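Local coordinates for cytosol aminopeptidase (Staphylococcus aureus subsp. aureus, PDB 3KZW), which probably removes amino acids from the N-terminal ends of peptides as a metal-dependent leucyl-type aminopeptidase, here assembled from six chains, at residues 72-77 with 95-100; 245-250 with 352-357; 386-391 with 506-511. All coordinates share one frame; numbering follows the deposited sequence.

Interaction 1: 72-77 with 95-100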
loop_
_atom_site.group_PDB
_atom_site.type_symbol
_atom_site.label_atom_id
_atom_site.label_comp_id
_atom_site.label_asym_id
_atom_site.label_seq_id
_atom_site.Cartn_x
_atom_site.Cartn_y
_atom_site.Cartn_z
ATOM N N HIS A 72 -18.121 25.467 -46.673
ATOM C CA HIS A 72 -17.822 24.984 -45.315
ATOM C C HIS A 72 -18.430 25.850 -44.206
ATOM O O HIS A 72 -17.969 25.828 -43.062
ATOM C CB HIS A 72 -16.311 24.786 -45.105
ATOM C CG HIS A 72 -15.701 23.768 -46.019
ATOM N ND1 HIS A 72 -14.841 24.099 -47.037
ATOM C CD2 HIS A 72 -15.834 22.425 -46.074
ATOM C CE1 HIS A 72 -14.465 23.007 -47.676
ATOM N NE2 HIS A 72 -15.055 21.976 -47.112
ATOM N N ILE A 73 -19.470 26.604 -44.556
ATOM C CA ILE A 73 -20.232 27.395 -43.589
ATOM C C ILE A 73 -21.158 26.467 -42.792
ATOM O O ILE A 73 -21.362 26.656 -41.592
ATOM C CB ILE A 73 -21.009 28.546 -44.284
ATOM C CG1 ILE A 73 -20.019 29.563 -44.868
ATOM C CG2 ILE A 73 -21.956 29.241 -43.312
ATOM C CD1 ILE A 73 -20.613 30.518 -45.894
ATOM N N ILE A 74 -21.711 25.467 -43.474
ATOM C CA ILE A 74 -22.402 24.358 -42.817
ATOM C C ILE A 74 -21.788 23.026 -43.261
ATOM O O ILE A 74 -21.046 22.975 -44.251
ATOM C CB ILE A 74 -23.936 24.373 -43.059
ATOM C CG1 ILE A 74 -24.262 24.258 -44.556
ATOM C CG2 ILE A 74 -24.568 25.617 -42.422
ATOM C CD1 ILE A 74 -25.713 23.897 -44.864
ATOM N N GLY A 75 -22.087 21.958 -42.524
ATOM C CA GLY A 75 -21.525 20.638 -42.811
ATOM C C GLY A 75 -22.409 19.485 -42.377
ATOM O O GLY A 75 -23.515 19.689 -41.866
ATOM N N SER A 76 -21.908 18.267 -42.569
ATOM C CA SER A 76 -22.703 17.067 -42.357
ATOM C C SER A 76 -22.187 16.146 -41.248
ATOM O O SER A 76 -22.836 15.149 -40.928
ATOM C CB SER A 76 -22.817 16.285 -43.663
ATOM O OG SER A 76 -21.547 15.853 -44.110
ATOM N N LYS A 77 -21.035 16.474 -40.666
ATOM C CA LYS A 77 -20.440 15.646 -39.616
ATOM C C LYS A 77 -21.468 15.341 -38.523
ATOM O O LYS A 77 -22.098 16.250 -37.988
ATOM C CB LYS A 77 -19.194 16.320 -39.033
ATOM C CG LYS A 77 -18.286 15.394 -38.238
ATOM C CD LYS A 77 -17.074 16.146 -37.697
ATOM C CE LYS A 77 -16.145 15.237 -36.886
ATOM N NZ LYS A 77 -16.747 14.812 -35.589
ATOM N N LEU A 95 -30.115 30.433 -38.871
ATOM C CA LEU A 95 -30.141 29.029 -39.264
ATOM C C LEU A 95 -29.283 28.179 -38.337
ATOM O O LEU A 95 -28.115 28.489 -38.108
ATOM C CB LEU A 95 -29.688 28.866 -40.719
ATOM C CG LEU A 95 -29.634 27.455 -41.318
ATOM C CD1 LEU A 95 -30.987 26.768 -41.245
ATOM C CD2 LEU A 95 -29.131 27.499 -42.752
ATOM N N ILE A 96 -29.880 27.115 -37.805
ATOM C CA ILE A 96 -29.169 26.155 -36.969
ATOM C C ILE A 96 -29.109 24.804 -37.675
ATOM O O ILE A 96 -30.138 24.201 -37.992
ATOM C CB ILE A 96 -29.801 26.023 -35.565
ATOM C CG1 ILE A 96 -29.742 27.367 -34.831
ATOM C CG2 ILE A 96 -29.086 24.939 -34.747
ATOM C CD1 ILE A 96 -30.633 27.456 -33.615
ATOM N N THR A 97 -27.886 24.348 -37.918
ATOM C CA THR A 97 -27.624 23.129 -38.665
ATOM C C THR A 97 -27.018 22.065 -37.759
ATOM O O THR A 97 -26.101 22.348 -36.986
ATOM C CB THR A 97 -26.700 23.438 -39.867
ATOM O OG1 THR A 97 -27.502 23.831 -40.987
ATOM C CG2 THR A 97 -25.841 22.240 -40.258
ATOM N N VAL A 98 -27.555 20.849 -37.843
ATOM C CA VAL A 98 -26.949 19.686 -37.198
ATOM C C VAL A 98 -26.650 18.610 -38.247
ATOM O O VAL A 98 -27.515 18.252 -39.045
ATOM C CB VAL A 98 -27.811 19.140 -36.015
ATOM C CG1 VAL A 98 -29.214 18.750 -36.471
ATOM C CG2 VAL A 98 -27.117 17.976 -35.316
ATOM N N GLY A 99 -25.412 18.124 -38.252
ATOM C CA GLY A 99 -24.976 17.113 -39.211
ATOM C C GLY A 99 -25.621 15.758 -38.990
ATOM O O GLY A 99 -25.850 15.346 -37.849
ATOM N N LEU A 100 -25.910 15.068 -40.090
ATOM C CA LEU A 100 -26.551 13.754 -40.038
ATOM C C LEU A 100 -25.637 12.647 -40.551
ATOM O O LEU A 100 -25.919 11.465 -40.351
ATOM C CB LEU A 100 -27.856 13.756 -40.837
ATOM C CG LEU A 100 -28.859 14.897 -40.639
ATOM C CD1 LEU A 100 -29.903 14.848 -41.733
ATOM C CD2 LEU A 100 -29.516 14.851 -39.267
#
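Two carbonyl oxygens, S76 O and K77 O, converge on G99 CA. K77 O lies 3.2 Å from G99 CA in a C-H...O contact with an angle of 147° at the hydrogen, and S76 O comes to the same carbon from the neighbouring peptide, 3.4 Å from G99 CA. With no side chain on G99 to hold the loop off, S76 and G99 bring their CA atoms to 3.9 Å. No hydrogen bond joins 72-77 to 95-100, but S76 does pair through its backbone with G101, just beyond on the same strand. Upstream the two segments diverge, and side chains take up the wider gap. I74 and T97 meet there nearly at right angles, with I74 CG2 resting 3.7 Å from T97 OG1. T97 carries its methyl anti to the backbone N, which leaves it facing I74 CB, and T97 CG2 is also 3.8 Å from G75 O. In the N-terminal domain, strand 91-101 runs between strands 39-45 and 81-88 of a mixed sheet, and 72-77 is the loop that lies along it after helix 62-70. That helix ends in a Schellman motif at H72. I74 bonds back to L68 through its backbone and packs on the same residue, while H72 and I73 touch R94 of a neighbouring subunit.

Interaction 2: 245-250 with 352-357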
loop_
_atom_site.group_PDB
_atom_site.type_symbol
_atom_site.label_atom_id
_atom_site.label_comp_id
_atom_site.label_asym_id
_atom_site.label_seq_id
_atom_site.Cartn_x
_atom_site.Cartn_y
_atom_site.Cartn_z
ATOM N N GLU A 245 -41.335 -9.636 10.440
ATOM C CA GLU A 245 -41.642 -10.487 9.291
ATOM C C GLU A 245 -40.429 -11.302 8.834
ATOM O O GLU A 245 -40.532 -12.120 7.920
ATOM C CB GLU A 245 -42.218 -9.663 8.136
ATOM C CG GLU A 245 -43.667 -9.242 8.352
ATOM C CD GLU A 245 -44.277 -8.528 7.156
ATOM O OE1 GLU A 245 -43.656 -8.514 6.069
ATOM O OE2 GLU A 245 -45.390 -7.983 7.306
ATOM N N GLY A 246 -39.285 -11.067 9.471
ATOM C CA GLY A 246 -38.102 -11.904 9.281
ATOM C C GLY A 246 -37.163 -11.511 8.158
ATOM O O GLY A 246 -36.463 -12.366 7.614
ATOM N N PHE A 247 -37.138 -10.222 7.813
ATOM C CA PHE A 247 -36.197 -9.692 6.823
ATOM C C PHE A 247 -34.817 -9.506 7.455
ATOM O O PHE A 247 -34.314 -8.386 7.562
ATOM C CB PHE A 247 -36.707 -8.368 6.245
ATOM C CG PHE A 247 -37.821 -8.523 5.251
ATOM C CD1 PHE A 247 -39.144 -8.646 5.672
ATOM C CD2 PHE A 247 -37.549 -8.530 3.888
ATOM C CE1 PHE A 247 -40.180 -8.781 4.750
ATOM C CE2 PHE A 247 -38.573 -8.665 2.957
ATOM C CZ PHE A 247 -39.893 -8.792 3.389
ATOM N N GLY A 248 -34.214 -10.621 7.860
ATOM C CA GLY A 248 -32.982 -10.624 8.651
ATOM C C GLY A 248 -31.769 -9.970 8.020
ATOM O O GLY A 248 -31.016 -9.274 8.705
ATOM N N LEU A 249 -31.578 -10.192 6.720
ATOM C CA LEU A 249 -30.427 -9.646 6.006
ATOM C C LEU A 249 -30.544 -8.139 5.794
ATOM O O LEU A 249 -29.570 -7.410 5.975
ATOM C CB LEU A 249 -30.215 -10.366 4.672
ATOM C CG LEU A 249 -29.940 -11.875 4.690
ATOM C CD1 LEU A 249 -29.685 -12.376 3.282
ATOM C CD2 LEU A 249 -28.774 -12.238 5.598
ATOM N N LEU A 250 -31.738 -7.680 5.421
ATOM C CA LEU A 250 -32.010 -6.251 5.264
ATOM C C LEU A 250 -31.873 -5.515 6.597
ATOM O O LEU A 250 -31.381 -4.385 6.641
ATOM C CB LEU A 250 -33.399 -6.025 4.649
ATOM C CG LEU A 250 -33.924 -4.598 4.428
ATOM C CD1 LEU A 250 -32.964 -3.738 3.606
ATOM C CD2 LEU A 250 -35.292 -4.639 3.773
ATOM N N THR A 352 -30.123 -14.796 9.988
ATOM C CA THR A 352 -31.133 -15.630 9.347
ATOM C C THR A 352 -31.853 -14.825 8.269
ATOM O O THR A 352 -32.489 -13.811 8.560
ATOM C CB THR A 352 -32.149 -16.181 10.370
ATOM O OG1 THR A 352 -31.448 -16.767 11.472
ATOM C CG2 THR A 352 -33.047 -17.231 9.731
ATOM N N ALA A 353 -31.737 -15.283 7.026
ATOM C CA ALA A 353 -32.388 -14.643 5.889
ATOM C C ALA A 353 -33.907 -14.831 5.929
ATOM O O ALA A 353 -34.423 -15.608 6.740
ATOM C CB ALA A 353 -31.817 -15.196 4.593
ATOM N N LEU A 354 -34.618 -14.119 5.054
ATOM C CA LEU A 354 -36.064 -14.287 4.915
ATOM C C LEU A 354 -36.400 -15.710 4.465
ATOM O O LEU A 354 -37.459 -16.239 4.805
ATOM C CB LEU A 354 -36.638 -13.261 3.932
ATOM C CG LEU A 354 -38.162 -13.149 3.804
ATOM C CD1 LEU A 354 -38.779 -12.506 5.039
ATOM C CD2 LEU A 354 -38.536 -12.371 2.552
ATOM N N SER A 355 -35.485 -16.320 3.715
ATOM C CA SER A 355 -35.636 -17.698 3.252
ATOM C C SER A 355 -35.577 -18.711 4.396
ATOM O O SER A 355 -36.041 -19.844 4.251
ATOM C CB SER A 355 -34.570 -18.032 2.207
ATOM O OG SER A 355 -33.284 -18.129 2.795
ATOM N N GLY A 356 -35.004 -18.297 5.524
ATOM C CA GLY A 356 -34.820 -19.176 6.677
ATOM C C GLY A 356 -33.412 -19.733 6.755
ATOM O O GLY A 356 -33.037 -20.357 7.748
ATOM N N GLU A 357 -32.635 -19.508 5.698
ATOM C CA GLU A 357 -31.243 -19.943 5.633
ATOM C C GLU A 357 -30.342 -19.019 6.444
ATOM O O GLU A 357 -30.607 -17.818 6.557
ATOM C CB GLU A 357 -30.766 -19.980 4.179
ATOM C CG GLU A 357 -31.428 -21.053 3.333
ATOM C CD GLU A 357 -31.137 -20.893 1.853
ATOM O OE1 GLU A 357 -31.569 -19.873 1.267
ATOM O OE2 GLU A 357 -30.485 -21.795 1.277
#
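L354 lies alongside F247, both side chains pointing the same way, with the forked end of the leucine spread over one face of the ring. Its CD1 is 3.9 Å from the centroid of the F247 ring and 10° off the normal, a CH-pi contact. The other methyl leans to the rim, where L354 CD2 is 3.7 Å from F247 CE2. With CG anti to the backbone N (chi1 -172°), L354 reaches over the 245-247 bend, and its CD1 also touches E245 O at 3.4 Å. E245 OE1 meets the same ring in plane, at its edge. A second apolar pair is simpler: L249 CD1 against A353 CB at 3.8 Å. Between the pairs the backbones close in through C-H...O contacts, L354 CA to G246 O (3.3 Å) and G248 CA to T352 O (3.2 Å). D374, from helix 368-380, bridges the segments, taking hydrogen bonds from L354 N on one oxygen and L250 N on the other. The arrangement is a turn set against a junction of two helices: the Schellman motif at G246 ends helix 239-244, F247 is the N-cap of helix 248-254, and facing them is the type I beta turn A353-G356, overlapped at its end by an ST turn in which S355 OG accepts from E357 N.

Interaction 3: 386-391 with 506-511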
loop_
_atom_site.group_PDB
_atom_site.type_symbol
_atom_site.label_atom_id
_atom_site.label_comp_id
_atom_site.label_asym_id
_atom_site.label_seq_id
_atom_site.Cartn_x
_atom_site.Cartn_y
_atom_site.Cartn_z
ATOM N N VAL A 386 -40.872 -14.024 -14.369
ATOM C CA VAL A 386 -39.436 -13.738 -14.410
ATOM C C VAL A 386 -39.066 -12.725 -13.327
ATOM O O VAL A 386 -39.859 -11.843 -12.993
ATOM C CB VAL A 386 -38.977 -13.241 -15.819
ATOM C CG1 VAL A 386 -39.570 -11.872 -16.159
ATOM C CG2 VAL A 386 -37.454 -13.223 -15.932
ATOM N N ILE A 387 -37.870 -12.877 -12.766
ATOM C CA ILE A 387 -37.331 -11.918 -11.807
ATOM C C ILE A 387 -36.116 -11.233 -12.426
ATOM O O ILE A 387 -35.201 -11.895 -12.918
ATOM C CB ILE A 387 -36.945 -12.590 -10.459
ATOM C CG1 ILE A 387 -38.174 -13.231 -9.806
ATOM C CG2 ILE A 387 -36.301 -11.573 -9.508
ATOM C CD1 ILE A 387 -37.861 -14.119 -8.613
ATOM N N MET A 388 -36.126 -9.905 -12.415
ATOM C CA MET A 388 -34.987 -9.118 -12.875
ATOM C C MET A 388 -34.539 -8.175 -11.776
ATOM O O MET A 388 -35.323 -7.354 -11.296
ATOM C CB MET A 388 -35.342 -8.322 -14.129
ATOM C CG MET A 388 -35.592 -9.175 -15.350
ATOM S SD MET A 388 -36.067 -8.197 -16.781
ATOM C CE MET A 388 -36.722 -9.480 -17.842
ATOM N N ASP A 389 -33.282 -8.303 -11.365
ATOM C CA ASP A 389 -32.732 -7.406 -10.358
ATOM C C ASP A 389 -31.694 -6.455 -10.955
ATOM O O ASP A 389 -30.966 -6.818 -11.884
ATOM C CB ASP A 389 -32.191 -8.177 -9.146
ATOM C CG ASP A 389 -30.849 -8.839 -9.412
ATOM O OD1 ASP A 389 -29.815 -8.130 -9.392
ATOM O OD2 ASP A 389 -30.821 -10.069 -9.620
ATOM N N PHE A 390 -31.651 -5.238 -10.419
ATOM C CA PHE A 390 -30.765 -4.184 -10.906
ATOM C C PHE A 390 -29.979 -3.625 -9.734
ATOM O O PHE A 390 -30.564 -3.145 -8.758
ATOM C CB PHE A 390 -31.572 -3.072 -11.586
ATOM C CG PHE A 390 -32.451 -3.557 -12.707
ATOM C CD1 PHE A 390 -33.724 -4.063 -12.444
ATOM C CD2 PHE A 390 -32.007 -3.514 -14.024
ATOM C CE1 PHE A 390 -34.539 -4.524 -13.476
ATOM C CE2 PHE A 390 -32.817 -3.968 -15.065
ATOM C CZ PHE A 390 -34.085 -4.476 -14.789
ATOM N N ALA A 391 -28.653 -3.695 -9.825
ATOM C CA ALA A 391 -27.788 -3.314 -8.710
ATOM C C ALA A 391 -26.396 -2.871 -9.138
ATOM O O ALA A 391 -25.820 -3.408 -10.088
ATOM C CB ALA A 391 -27.680 -4.458 -7.715
ATOM N N PRO A 506 -34.003 2.292 -20.870
ATOM C CA PRO A 506 -34.383 2.145 -22.282
ATOM C C PRO A 506 -34.542 0.684 -22.722
ATOM O O PRO A 506 -35.488 0.367 -23.444
ATOM C CB PRO A 506 -33.215 2.794 -23.031
ATOM C CG PRO A 506 -32.638 3.752 -22.066
ATOM C CD PRO A 506 -32.776 3.099 -20.727
ATOM N N THR A 507 -33.630 -0.181 -22.281
ATOM C CA THR A 507 -33.642 -1.597 -22.646
ATOM C C THR A 507 -34.876 -2.334 -22.117
ATOM O O THR A 507 -35.566 -3.017 -22.876
ATOM C CB THR A 507 -32.343 -2.312 -22.185
ATOM O OG1 THR A 507 -31.217 -1.735 -22.855
ATOM C CG2 THR A 507 -32.393 -3.809 -22.496
ATOM N N ILE A 508 -35.153 -2.181 -20.825
ATOM C CA ILE A 508 -36.257 -2.896 -20.180
ATOM C C ILE A 508 -37.620 -2.409 -20.671
ATOM O O ILE A 508 -38.520 -3.218 -20.905
ATOM C CB ILE A 508 -36.160 -2.838 -18.626
ATOM C CG1 ILE A 508 -34.810 -3.388 -18.141
ATOM C CG2 ILE A 508 -37.326 -3.586 -17.963
ATOM C CD1 ILE A 508 -34.517 -4.845 -18.532
ATOM N N VAL A 509 -37.761 -1.096 -20.838
ATOM C CA VAL A 509 -38.990 -0.512 -21.379
ATOM C C VAL A 509 -39.294 -1.082 -22.768
ATOM O O VAL A 509 -40.431 -1.485 -23.049
ATOM C CB VAL A 509 -38.932 1.044 -21.409
ATOM C CG1 VAL A 509 -40.048 1.632 -22.276
ATOM C CG2 VAL A 509 -39.014 1.602 -19.999
ATOM N N GLN A 510 -38.271 -1.131 -23.617
ATOM C CA GLN A 510 -38.398 -1.704 -24.952
ATOM C C GLN A 510 -38.816 -3.177 -24.896
ATOM O O GLN A 510 -39.646 -3.619 -25.690
ATOM C CB GLN A 510 -37.088 -1.533 -25.730
ATOM C CG GLN A 510 -37.140 -1.965 -27.195
ATOM C CD GLN A 510 -38.204 -1.237 -27.991
ATOM O OE1 GLN A 510 -39.025 -1.867 -28.659
ATOM N NE2 GLN A 510 -38.200 0.096 -27.922
ATOM N N TRP A 511 -38.240 -3.915 -23.948
ATOM C CA TRP A 511 -38.582 -5.318 -23.727
ATOM C C TRP A 511 -40.019 -5.477 -23.234
ATOM O O TRP A 511 -40.732 -6.389 -23.664
ATOM C CB TRP A 511 -37.606 -5.964 -22.740
ATOM C CG TRP A 511 -37.915 -7.405 -22.461
ATOM C CD1 TRP A 511 -37.594 -8.479 -23.241
ATOM C CD2 TRP A 511 -38.617 -7.928 -21.327
ATOM N NE1 TRP A 511 -38.048 -9.638 -22.661
ATOM C CE2 TRP A 511 -38.682 -9.330 -21.486
ATOM C CE3 TRP A 511 -39.197 -7.348 -20.190
ATOM C CZ2 TRP A 511 -39.305 -10.165 -20.549
ATOM C CZ3 TRP A 511 -39.819 -8.180 -19.258
ATOM C CH2 TRP A 511 -39.867 -9.574 -19.447
#
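This contact is helix-on-sheet packing in the alpha/beta catalytic domain: the C-terminal helix 505-512 lies against one face of the mixed sheet, over strand 386-391. The two segments run nearly antiparallel, at 164°, with axes 12.4 Å apart at closest, and the contacts between them are all made by apolar side chains. M388 and W511 come at each other from opposite directions. The methionine leaves the strand with CG anti to its carbonyl carbon and stays extended beyond (chi2 178°), which carries its methyl onto a face of the indole. M388 CE lies 3.6 Å from the centroid of the six-membered ring of W511, shifted somewhat toward the rim. The sulfur stands farther back above that same ring, M388 SD being 4.8 Å from the centroid, so the CH-pi contact of the methyl is joined by a longer Met-aromatic one. V386 CG1 reaches the outer end of the indole, 4.0 Å from W511 CH2. One turn earlier in the helix, I508 meets F390: I508 CG1 is 3.6 Å from F390 CZ, and I508 CD1 lies at the edge of the phenylalanine ring, in its plane. M388 also slides past I508, with SD 4.1 Å from I508 CD1. The layer continues into helix 414-426, whose I420 touches both M388 and T507, and into strand 278-285, whose I278 packs on V386 and W511. From the other face of strand 386-391, I387, D389 and A391 meet helix 368-380, which places the strand between helices on both sides.

How the interactions relate
Interaction 3 is the core contact, its touching residues all buried and its centre about 10 Å from the centre of the chain; interactions 1 and 2 are partly buried, their centres each about 30 Å out and on opposite sides of the chain's centre. Chemistry follows place. Between sheet and helix, interaction 3 is wholly side chain on side chain, whereas the two contacts that involve loops bring backbones close enough for C-H...O approaches at glycines. Interaction 1 belongs to the N-terminal domain; the other two share the catalytic domain, with nearest atoms about 11 Å apart. Helix 368-380 links that pair, touching 245-250, 352-357 and strand 386-391. No segment touches one of another interaction.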